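Local coordinates for protein cytochrome c551 (Achromobacter xylosoxidans, PDB 2ZON) that probably carries single electrons between redox partner proteins by means of one c-type haem, at residues E13-S18 with A73-A78; A53-L56 with A61-P64. All coordinates share one frame; numbering follows the deposited sequence.

Contact 1. Residues E13-S18 with A73-A78; sequences EKLYRS and ATLRAA. With HEM (protoporphyrin IX containing Fe), chain K.
Leu-15 of helix 10-24 packs against Thr-74, Leu-75 and Ala-78 of helix 72-85 in the crossing of first and last helices that marks the cytochrome c fold. The two short segments pass at 82°, nearly perpendicular, with axes 8.4 Å apart, close enough for one leucine from the first helix to reach three residues of the second. This tight part is wholly apolar. CG of Leu-15 rests 3.8 Å from CG2 of Thr-74, a methyl that lies anti to the backbone N; OG1 turns elsewhere and bonds to Asp-71. Further out, CD1 of Leu-15 takes two neighbours at once, CD2 of Leu-75 at 3.8 Å and CB of Ala-78 at 3.8 Å. Leu-75 sets out away from helix 10-24, and only its CD2 branch returns to the contact.

The haem closes the inner side. CD2 of Leu-75 approaches the vinyl-derived carbon CBB to 3.4 Å, while CB of Ala-78 lies 4.0 Å from the ring methyl CMB. The crossing thus also forms part of the wall of the haem pocket, to which Leu-15, Leu-75 and Ala-78 belong.

Helix 10-24 is looser on its outward side, where polar groups pair within their own helix. Glu-13 and Arg-17, one turn apart, form a salt bridge of 2.7 Å between OE1 and NH1. The carboxylate carbon sits over one face of the guanidinium, offset toward its rim, and Tyr-81 flanks both side chains. At the other end of the segment the helix widens into a pi-type turn. There Ser-18 OG donates back to Leu-15 O at 2.8 Å, making an angle of 121° at the carbonyl oxygen and tilted 22° from the carbonyl plane.

Contact 2. Residues A53-L56 with A61-P64; sequences ATVL and AMPP. With HEM (protoporphyrin IX containing Fe), chain K.
Thr-54 and Val-55 of helix 48-57 lie against Met-62, the axial methionine of a class I cytochrome c haem site. Thr-54 comes first: its CG2 is 4.2 Å from the Met-62 methyl CE and 3.6 Å from CBA of a haem propionate, so this methyl touches both the ligand and the propionate arm. Its OG1 bonds back to Ala-50 O.

Val-55 follows, buried. One branch, CG2, touches CE of Met-62 at 4.3 Å and the meso carbon CHB at 3.5 Å, lying beside the methionine methyl over the same face of the macrocycle. Its carbonyl O meets the second segment too, 3.7 Å from C of Pro-64. The side chain of Leu-56 leaves the backbone away from 61-64 and packs on Leu-75 and Arg-65; the residue meets Pro-64 through its backbone, O lying 3.6 Å from Pro-64 CB.

The helix thereby flanks a loop that presents the ligand. Met-62 runs extended through its first two torsions and bends at the third (chi3 56°), which lays CE over the porphyrin, 3.4 Å from NA. His-24 completes the axial pair, and Met-62 SD binds the iron at 2.4 Å.

How the contacts relate
From the N terminus, helix 10-24 carries the first half of contact 1 and, at its end, the haem ligand His-24. The chain then runs through helix 37-46 to helix 48-57, where contact 2 begins, and closes a short loop at 61-64 that brings in the second ligand. Helix 72-85 finally returns to helix 10-24 and closes the long loop of contact 1. Contact 2 is therefore nested within contact 1, and the centres lie about 14 Å apart. Leu-75 joins them directly: its CD1 packs on Leu-56 CD2 at 3.7 Å, and its CD2 faces Val-55 CG1 at 4.1 Å. Three helices and the methionine loop thus converge on one haem.

Contact 1. Residues E13-S18 with A73-A78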
ATOM      1  N   GLU D  13      37.563  -0.225  -8.316  1.00 17.29           N
ATOM      2  CA  GLU D  13      36.301  -0.875  -7.965  1.00 17.77           C
ATOM      3  C   GLU D  13      35.415   0.026  -7.084  1.00 16.79           C
ATOM      4  O   GLU D  13      34.220   0.132  -7.318  1.00 16.96           O
ATOM      5  CB  GLU D  13      36.552  -2.210  -7.263  1.00 18.34           C
ATOM      6  CG  GLU D  13      35.264  -2.984  -6.961  1.00 18.56           C
ATOM      7  CD  GLU D  13      35.500  -4.329  -6.303  1.00 21.30           C
ATOM      8  OE1 GLU D  13      34.485  -4.952  -5.909  1.00 25.19           O
ATOM      9  OE2 GLU D  13      36.677  -4.774  -6.172  1.00 23.05           O
ATOM     10  N   LYS D  14      36.011   0.679  -6.088  1.00 15.98           N
ATOM     11  CA  LYS D  14      35.266   1.580  -5.194  1.00 16.17           C
ATOM     12  C   LYS D  14      34.579   2.686  -5.992  1.00 15.97           C
ATOM     13  O   LYS D  14      33.403   2.984  -5.765  1.00 16.25           O
ATOM     14  CB  LYS D  14      36.210   2.206  -4.161  1.00 16.15           C
ATOM     15  CG  LYS D  14      35.535   3.143  -3.188  1.00 17.99           C
ATOM     16  CD  LYS D  14      36.569   3.672  -2.214  1.00 22.26           C
ATOM     17  CE  LYS D  14      35.944   4.562  -1.149  1.00 26.85           C
ATOM     18  NZ  LYS D  14      35.730   5.935  -1.662  1.00 29.29           N
ATOM     19  N   LEU D  15      35.317   3.304  -6.910  1.00 16.38           N
ATOM     20  CA  LEU D  15      34.730   4.335  -7.763  1.00 16.97           C
ATOM     21  C   LEU D  15      33.625   3.729  -8.625  1.00 17.19           C
ATOM     22  O   LEU D  15      32.510   4.282  -8.737  1.00 17.19           O
ATOM     23  CB  LEU D  15      35.798   4.959  -8.656  1.00 17.45           C
ATOM     24  CG  LEU D  15      35.697   6.424  -9.103  1.00 20.72           C
ATOM     25  CD1 LEU D  15      36.166   6.603 -10.557  1.00 19.72           C
ATOM     26  CD2 LEU D  15      34.363   7.152  -8.834  1.00 19.07           C
ATOM     27  N   TYR D  16      33.921   2.569  -9.208  1.00 17.41           N
ATOM     28  CA  TYR D  16      32.954   1.894 -10.063  1.00 17.68           C
ATOM     29  C   TYR D  16      31.656   1.674  -9.278  1.00 18.04           C
ATOM     30  O   TYR D  16      30.575   2.020  -9.757  1.00 18.26           O
ATOM     31  CB  TYR D  16      33.492   0.556 -10.609  1.00 18.25           C
ATOM     32  CG  TYR D  16      32.427  -0.118 -11.454  1.00 17.59           C
ATOM     33  CD1 TYR D  16      32.308   0.152 -12.822  1.00 18.61           C
ATOM     34  CD2 TYR D  16      31.488  -0.971 -10.865  1.00 19.77           C
ATOM     35  CE1 TYR D  16      31.275  -0.441 -13.592  1.00 18.24           C
ATOM     36  CE2 TYR D  16      30.472  -1.555 -11.616  1.00 20.20           C
ATOM     37  CZ  TYR D  16      30.373  -1.295 -12.969  1.00 20.31           C
ATOM     38  OH  TYR D  16      29.345  -1.886 -13.680  1.00 21.26           O
ATOM     39  N   ARG D  17      31.772   1.121  -8.062  1.00 17.53           N
ATOM     40  CA  ARG D  17      30.598   0.793  -7.250  1.00 18.52           C
ATOM     41  C   ARG D  17      29.804   2.025  -6.796  1.00 18.34           C
ATOM     42  O   ARG D  17      28.615   1.927  -6.506  1.00 19.07           O
ATOM     43  CB  ARG D  17      31.018  -0.007  -6.018  1.00 19.28           C
ATOM     44  CG  ARG D  17      30.787  -1.485  -6.121  1.00 24.20           C
ATOM     45  CD  ARG D  17      31.569  -2.101  -7.253  1.00 30.64           C
ATOM     46  NE  ARG D  17      31.394  -3.557  -7.334  1.00 36.17           N
ATOM     47  CZ  ARG D  17      31.670  -4.404  -6.344  1.00 36.30           C
ATOM     48  NH1 ARG D  17      32.120  -3.951  -5.180  1.00 38.20           N
ATOM     49  NH2 ARG D  17      31.503  -5.706  -6.516  1.00 37.16           N
ATOM     50  N   SER D  18      30.469   3.171  -6.720  1.00 17.86           N
ATOM     51  CA  SER D  18      29.818   4.377  -6.229  1.00 17.54           C
ATOM     52  C   SER D  18      29.064   5.100  -7.336  1.00 17.54           C
ATOM     53  O   SER D  18      28.063   5.764  -7.065  1.00 18.31           O
ATOM     54  CB  SER D  18      30.858   5.325  -5.652  1.00 18.78           C
ATOM     55  OG  SER D  18      31.535   5.986  -6.709  1.00 19.62           O
ATOM     56  N   ALA D  73      44.057   9.393 -11.939  1.00 19.01           N
ATOM     57  CA  ALA D  73      44.547   8.094 -11.458  1.00 18.64           C
ATOM     58  C   ALA D  73      43.415   7.173 -10.981  1.00 18.30           C
ATOM     59  O   ALA D  73      43.475   5.950 -11.174  1.00 18.29           O
ATOM     60  CB  ALA D  73      45.576   8.282 -10.346  1.00 19.15           C
ATOM     61  N   THR D  74      42.405   7.756 -10.332  1.00 17.44           N
ATOM     62  CA  THR D  74      41.313   6.950  -9.802  1.00 16.61           C
ATOM     63  C   THR D  74      40.465   6.488 -10.990  1.00 16.89           C
ATOM     64  O   THR D  74      40.030   5.342 -11.039  1.00 15.92           O
ATOM     65  CB  THR D  74      40.461   7.729  -8.785  1.00 17.26           C
ATOM     66  OG1 THR D  74      41.291   8.168  -7.699  1.00 17.30           O
ATOM     67  CG2 THR D  74      39.328   6.850  -8.221  1.00 17.91           C
ATOM     68  N   LEU D  75      40.222   7.401 -11.939  1.00 16.68           N
ATOM     69  CA  LEU D  75      39.510   7.019 -13.165  1.00 17.30           C
ATOM     70  C   LEU D  75      40.264   5.924 -13.939  1.00 17.89           C
ATOM     71  O   LEU D  75      39.646   4.990 -14.448  1.00 17.84           O
ATOM     72  CB  LEU D  75      39.239   8.238 -14.066  1.00 17.53           C
ATOM     73  CG  LEU D  75      38.236   9.271 -13.539  1.00 17.09           C
ATOM     74  CD1 LEU D  75      38.333  10.596 -14.291  1.00 18.10           C
ATOM     75  CD2 LEU D  75      36.819   8.751 -13.609  1.00 18.39           C
ATOM     76  N   ARG D  76      41.588   6.039 -14.029  1.00 17.69           N
ATOM     77  CA  ARG D  76      42.386   4.988 -14.674  1.00 18.39           C
ATOM     78  C   ARG D  76      42.159   3.636 -14.002  1.00 17.85           C
ATOM     79  O   ARG D  76      42.017   2.600 -14.681  1.00 18.15           O
ATOM     80  CB  ARG D  76      43.869   5.346 -14.643  1.00 19.02           C
ATOM     81  CG  ARG D  76      44.762   4.260 -15.222  1.00 22.35           C
ATOM     82  CD  ARG D  76      46.215   4.658 -15.190  1.00 26.46           C
ATOM     83  NE  ARG D  76      46.439   5.767 -16.106  1.00 30.87           N
ATOM     84  CZ  ARG D  76      46.592   7.032 -15.739  1.00 33.28           C
ATOM     85  NH1 ARG D  76      46.770   7.962 -16.668  1.00 34.88           N
ATOM     86  NH2 ARG D  76      46.570   7.372 -14.451  1.00 35.63           N
ATOM     87  N   ALA D  77      42.134   3.657 -12.666  1.00 16.96           N
ATOM     88  CA  ALA D  77      41.920   2.458 -11.865  1.00 17.04           C
ATOM     89  C   ALA D  77      40.531   1.849 -12.094  1.00 16.54           C
ATOM     90  O   ALA D  77      40.383   0.621 -12.106  1.00 15.94           O
ATOM     91  CB  ALA D  77      42.147   2.758 -10.378  1.00 16.97           C
ATOM     92  N   ALA D  78      39.523   2.702 -12.281  1.00 15.67           N
ATOM     93  CA  ALA D  78      38.171   2.217 -12.536  1.00 15.88           C
ATOM     94  C   ALA D  78      38.078   1.616 -13.937  1.00 16.20           C
ATOM     95  O   ALA D  78      37.448   0.573 -14.119  1.00 16.32           O
ATOM     96  CB  ALA D  78      37.129   3.340 -12.337  1.00 15.11           C
TER
HETATM   97  CHA HEM K 200      31.352   3.928 -22.423  1.00 19.61           C
HETATM   98  CHB HEM K 200      33.838   3.687 -18.314  1.00 19.71           C
HETATM   99  CHC HEM K 200      30.384   6.220 -16.154  1.00 19.53           C
HETATM  100  CHD HEM K 200      27.527   5.447 -19.923  1.00 21.13           C
HETATM  101  C1A HEM K 200      32.410   3.666 -21.549  1.00 20.60           C
HETATM  102  C2A HEM K 200      33.665   3.137 -21.859  1.00 19.78           C
HETATM  103  C3A HEM K 200      34.362   3.079 -20.670  1.00 19.23           C
HETATM  104  C4A HEM K 200      33.545   3.571 -19.665  1.00 19.33           C
HETATM  105  CMA HEM K 200      35.798   2.571 -20.441  1.00 20.52           C
HETATM  106  CAA HEM K 200      34.139   2.709 -23.245  1.00 21.49           C
HETATM  107  CBA HEM K 200      34.601   3.912 -24.039  1.00 25.94           C
HETATM  108  CGA HEM K 200      34.070   3.812 -25.470  1.00 28.57           C
HETATM  109  O1A HEM K 200      32.869   3.498 -25.625  1.00 30.76           O
HETATM  110  O2A HEM K 200      34.889   4.046 -26.371  1.00 31.07           O
HETATM  111  C1B HEM K 200      33.188   4.444 -17.344  1.00 19.59           C
HETATM  112  C2B HEM K 200      33.666   4.787 -16.092  1.00 17.36           C
HETATM  113  C3B HEM K 200      32.693   5.535 -15.462  1.00 17.94           C
HETATM  114  C4B HEM K 200      31.608   5.580 -16.347  1.00 18.88           C
HETATM  115  CMB HEM K 200      35.079   4.424 -15.572  1.00 16.23           C
HETATM  116  CAB HEM K 200      32.744   6.078 -14.032  1.00 18.94           C
HETATM  117  CBB HEM K 200      33.975   6.951 -13.725  1.00 19.62           C
HETATM  118  C1C HEM K 200      29.228   6.227 -16.938  1.00 19.09           C
HETATM  119  C2C HEM K 200      27.971   6.735 -16.614  1.00 19.93           C
HETATM  120  C3C HEM K 200      27.125   6.538 -17.695  1.00 19.47           C
HETATM  121  C4C HEM K 200      27.911   5.886 -18.655  1.00 20.77           C
HETATM  122  CMC HEM K 200      27.622   7.390 -15.268  1.00 20.16           C
HETATM  123  CAC HEM K 200      25.633   6.875 -17.685  1.00 19.05           C
HETATM  124  CBC HEM K 200      25.228   8.340 -17.474  1.00 17.49           C
HETATM  125  C1D HEM K 200      28.309   5.041 -21.003  1.00 20.16           C
HETATM  126  C2D HEM K 200      27.921   4.892 -22.334  1.00 20.55           C
HETATM  127  C3D HEM K 200      29.005   4.458 -23.066  1.00 20.99           C
HETATM  128  C4D HEM K 200      30.051   4.339 -22.153  1.00 20.41           C
HETATM  129  CMD HEM K 200      26.512   5.176 -22.883  1.00 20.79           C
HETATM  130  CAD HEM K 200      29.073   4.184 -24.586  1.00 23.13           C
HETATM  131  CBD HEM K 200      29.304   5.511 -25.328  1.00 25.68           C
HETATM  132  CGD HEM K 200      28.789   5.507 -26.783  1.00 29.32           C
HETATM  133  O1D HEM K 200      29.226   4.612 -27.538  1.00 30.74           O
HETATM  134  O2D HEM K 200      27.971   6.402 -27.116  1.00 31.23           O
HETATM  135  NA  HEM K 200      32.374   3.913 -20.228  1.00 17.87           N
HETATM  136  NB  HEM K 200      31.941   4.937 -17.472  1.00 16.88           N
HETATM  137  NC  HEM K 200      29.162   5.715 -18.178  1.00 18.79           N
HETATM  138  ND  HEM K 200      29.605   4.700 -20.928  1.00 19.32           N
HETATM  139 FE   HEM K 200      30.783   4.776 -19.219  1.00 19.40          FE

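Contact 2. Residues A53-L56 with A61-P64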
ATOM      1  N   ALA D  53      40.908   8.269 -21.942  1.00 23.74           N
ATOM      2  CA  ALA D  53      40.667   9.541 -22.658  1.00 24.03           C
ATOM      3  C   ALA D  53      39.190   9.756 -22.989  1.00 24.33           C
ATOM      4  O   ALA D  53      38.668  10.868 -22.884  1.00 24.66           O
ATOM      5  CB  ALA D  53      41.521   9.617 -23.927  1.00 24.43           C
ATOM      6  N   THR D  54      38.518   8.688 -23.390  1.00 23.86           N
ATOM      7  CA  THR D  54      37.085   8.747 -23.649  1.00 24.14           C
ATOM      8  C   THR D  54      36.276   9.053 -22.380  1.00 24.37           C
ATOM      9  O   THR D  54      35.310   9.826 -22.426  1.00 24.52           O
ATOM     10  CB  THR D  54      36.611   7.443 -24.312  1.00 23.74           C
ATOM     11  OG1 THR D  54      37.315   7.291 -25.555  1.00 24.58           O
ATOM     12  CG2 THR D  54      35.102   7.468 -24.578  1.00 24.02           C
ATOM     13  N   VAL D  55      36.670   8.446 -21.255  1.00 24.10           N
ATOM     14  CA  VAL D  55      35.962   8.653 -19.980  1.00 24.05           C
ATOM     15  C   VAL D  55      36.098  10.109 -19.551  1.00 24.64           C
ATOM     16  O   VAL D  55      35.110  10.754 -19.202  1.00 24.24           O
ATOM     17  CB  VAL D  55      36.464   7.685 -18.877  1.00 24.12           C
ATOM     18  CG1 VAL D  55      35.903   8.050 -17.502  1.00 23.47           C
ATOM     19  CG2 VAL D  55      36.085   6.248 -19.238  1.00 23.31           C
ATOM     20  N   LEU D  56      37.323  10.630 -19.631  1.00 25.11           N
ATOM     21  CA  LEU D  56      37.600  12.020 -19.264  1.00 26.07           C
ATOM     22  C   LEU D  56      36.781  13.004 -20.100  1.00 26.66           C
ATOM     23  O   LEU D  56      36.179  13.943 -19.562  1.00 26.85           O
ATOM     24  CB  LEU D  56      39.087  12.323 -19.430  1.00 26.27           C
ATOM     25  CG  LEU D  56      40.038  11.844 -18.344  1.00 27.71           C
ATOM     26  CD1 LEU D  56      41.475  12.100 -18.787  1.00 28.17           C
ATOM     27  CD2 LEU D  56      39.757  12.562 -17.029  1.00 28.97           C
ATOM     28  N   ALA D  61      25.850   9.405 -24.096  1.00 24.58           N
ATOM     29  CA  ALA D  61      25.138   9.516 -22.824  1.00 23.79           C
ATOM     30  C   ALA D  61      26.058   9.399 -21.598  1.00 23.20           C
ATOM     31  O   ALA D  61      25.587   9.538 -20.471  1.00 23.30           O
ATOM     32  CB  ALA D  61      24.028   8.482 -22.741  1.00 23.73           C
ATOM     33  N   MET D  62      27.351   9.132 -21.814  1.00 22.61           N
ATOM     34  CA  MET D  62      28.319   9.121 -20.706  1.00 21.90           C
ATOM     35  C   MET D  62      28.874  10.518 -20.512  1.00 21.42           C
ATOM     36  O   MET D  62      29.580  11.019 -21.381  1.00 21.91           O
ATOM     37  CB  MET D  62      29.485   8.155 -20.935  1.00 21.86           C
ATOM     38  CG  MET D  62      30.483   8.195 -19.746  1.00 21.45           C
ATOM     39  SD  MET D  62      31.731   6.897 -19.738  1.00 20.57           S
ATOM     40  CE  MET D  62      32.472   7.163 -21.365  1.00 20.36           C
ATOM     41  N   PRO D  63      28.574  11.141 -19.355  1.00 21.65           N
ATOM     42  CA  PRO D  63      29.033  12.504 -19.116  1.00 21.72           C
ATOM     43  C   PRO D  63      30.539  12.553 -18.858  1.00 21.67           C
ATOM     44  O   PRO D  63      31.134  11.540 -18.499  1.00 21.55           O
ATOM     45  CB  PRO D  63      28.250  12.930 -17.866  1.00 21.88           C
ATOM     46  CG  PRO D  63      27.981  11.658 -17.151  1.00 21.14           C
ATOM     47  CD  PRO D  63      27.807  10.604 -18.210  1.00 21.28           C
ATOM     48  N   PRO D  64      31.157  13.729 -19.038  1.00 21.97           N
ATOM     49  CA  PRO D  64      32.605  13.806 -18.764  1.00 22.26           C
ATOM     50  C   PRO D  64      32.987  13.219 -17.387  1.00 22.45           C
ATOM     51  O   PRO D  64      32.258  13.397 -16.396  1.00 22.24           O
ATOM     52  CB  PRO D  64      32.888  15.310 -18.820  1.00 22.50           C
ATOM     53  CG  PRO D  64      31.845  15.837 -19.783  1.00 21.73           C
ATOM     54  CD  PRO D  64      30.601  15.022 -19.489  1.00 22.24           C
TER
HETATM   55  CHA HEM K 200      31.352   3.928 -22.423  1.00 19.61           C
HETATM   56  CHB HEM K 200      33.838   3.687 -18.314  1.00 19.71           C
HETATM   57  CHC HEM K 200      30.384   6.220 -16.154  1.00 19.53           C
HETATM   58  CHD HEM K 200      27.527   5.447 -19.923  1.00 21.13           C
HETATM   59  C1A HEM K 200      32.410   3.666 -21.549  1.00 20.60           C
HETATM   60  C2A HEM K 200      33.665   3.137 -21.859  1.00 19.78           C
HETATM   61  C3A HEM K 200      34.362   3.079 -20.670  1.00 19.23           C
HETATM   62  C4A HEM K 200      33.545   3.571 -19.665  1.00 19.33           C
HETATM   63  CMA HEM K 200      35.798   2.571 -20.441  1.00 20.52           C
HETATM   64  CAA HEM K 200      34.139   2.709 -23.245  1.00 21.49           C
HETATM   65  CBA HEM K 200      34.601   3.912 -24.039  1.00 25.94           C
HETATM   66  CGA HEM K 200      34.070   3.812 -25.470  1.00 28.57           C
HETATM   67  O1A HEM K 200      32.869   3.498 -25.625  1.00 30.76           O
HETATM   68  O2A HEM K 200      34.889   4.046 -26.371  1.00 31.07           O
HETATM   69  C1B HEM K 200      33.188   4.444 -17.344  1.00 19.59           C
HETATM   70  C2B HEM K 200      33.666   4.787 -16.092  1.00 17.36           C
HETATM   71  C3B HEM K 200      32.693   5.535 -15.462  1.00 17.94           C
HETATM   72  C4B HEM K 200      31.608   5.580 -16.347  1.00 18.88           C
HETATM   73  CMB HEM K 200      35.079   4.424 -15.572  1.00 16.23           C
HETATM   74  CAB HEM K 200      32.744   6.078 -14.032  1.00 18.94           C
HETATM   75  CBB HEM K 200      33.975   6.951 -13.725  1.00 19.62           C
HETATM   76  C1C HEM K 200      29.228   6.227 -16.938  1.00 19.09           C
HETATM   77  C2C HEM K 200      27.971   6.735 -16.614  1.00 19.93           C
HETATM   78  C3C HEM K 200      27.125   6.538 -17.695  1.00 19.47           C
HETATM   79  C4C HEM K 200      27.911   5.886 -18.655  1.00 20.77           C
HETATM   80  CMC HEM K 200      27.622   7.390 -15.268  1.00 20.16           C
HETATM   81  CAC HEM K 200      25.633   6.875 -17.685  1.00 19.05           C
HETATM   82  CBC HEM K 200      25.228   8.340 -17.474  1.00 17.49           C
HETATM   83  C1D HEM K 200      28.309   5.041 -21.003  1.00 20.16           C
HETATM   84  C2D HEM K 200      27.921   4.892 -22.334  1.00 20.55           C
HETATM   85  C3D HEM K 200      29.005   4.458 -23.066  1.00 20.99           C
HETATM   86  C4D HEM K 200      30.051   4.339 -22.153  1.00 20.41           C
HETATM   87  CMD HEM K 200      26.512   5.176 -22.883  1.00 20.79           C
HETATM   88  CAD HEM K 200      29.073   4.184 -24.586  1.00 23.13           C
HETATM   89  CBD HEM K 200      29.304   5.511 -25.328  1.00 25.68           C
HETATM   90  CGD HEM K 200      28.789   5.507 -26.783  1.00 29.32           C
HETATM   91  O1D HEM K 200      29.226   4.612 -27.538  1.00 30.74           O
HETATM   92  O2D HEM K 200      27.971   6.402 -27.116  1.00 31.23           O
HETATM   93  NA  HEM K 200      32.374   3.913 -20.228  1.00 17.87           N
HETATM   94  NB  HEM K 200      31.941   4.937 -17.472  1.00 16.88           N
HETATM   95  NC  HEM K 200      29.162   5.715 -18.178  1.00 18.79           N
HETATM   96  ND  HEM K 200      29.605   4.700 -20.928  1.00 19.32           N
HETATM   97 FE   HEM K 200      30.783   4.776 -19.219  1.00 19.40          FE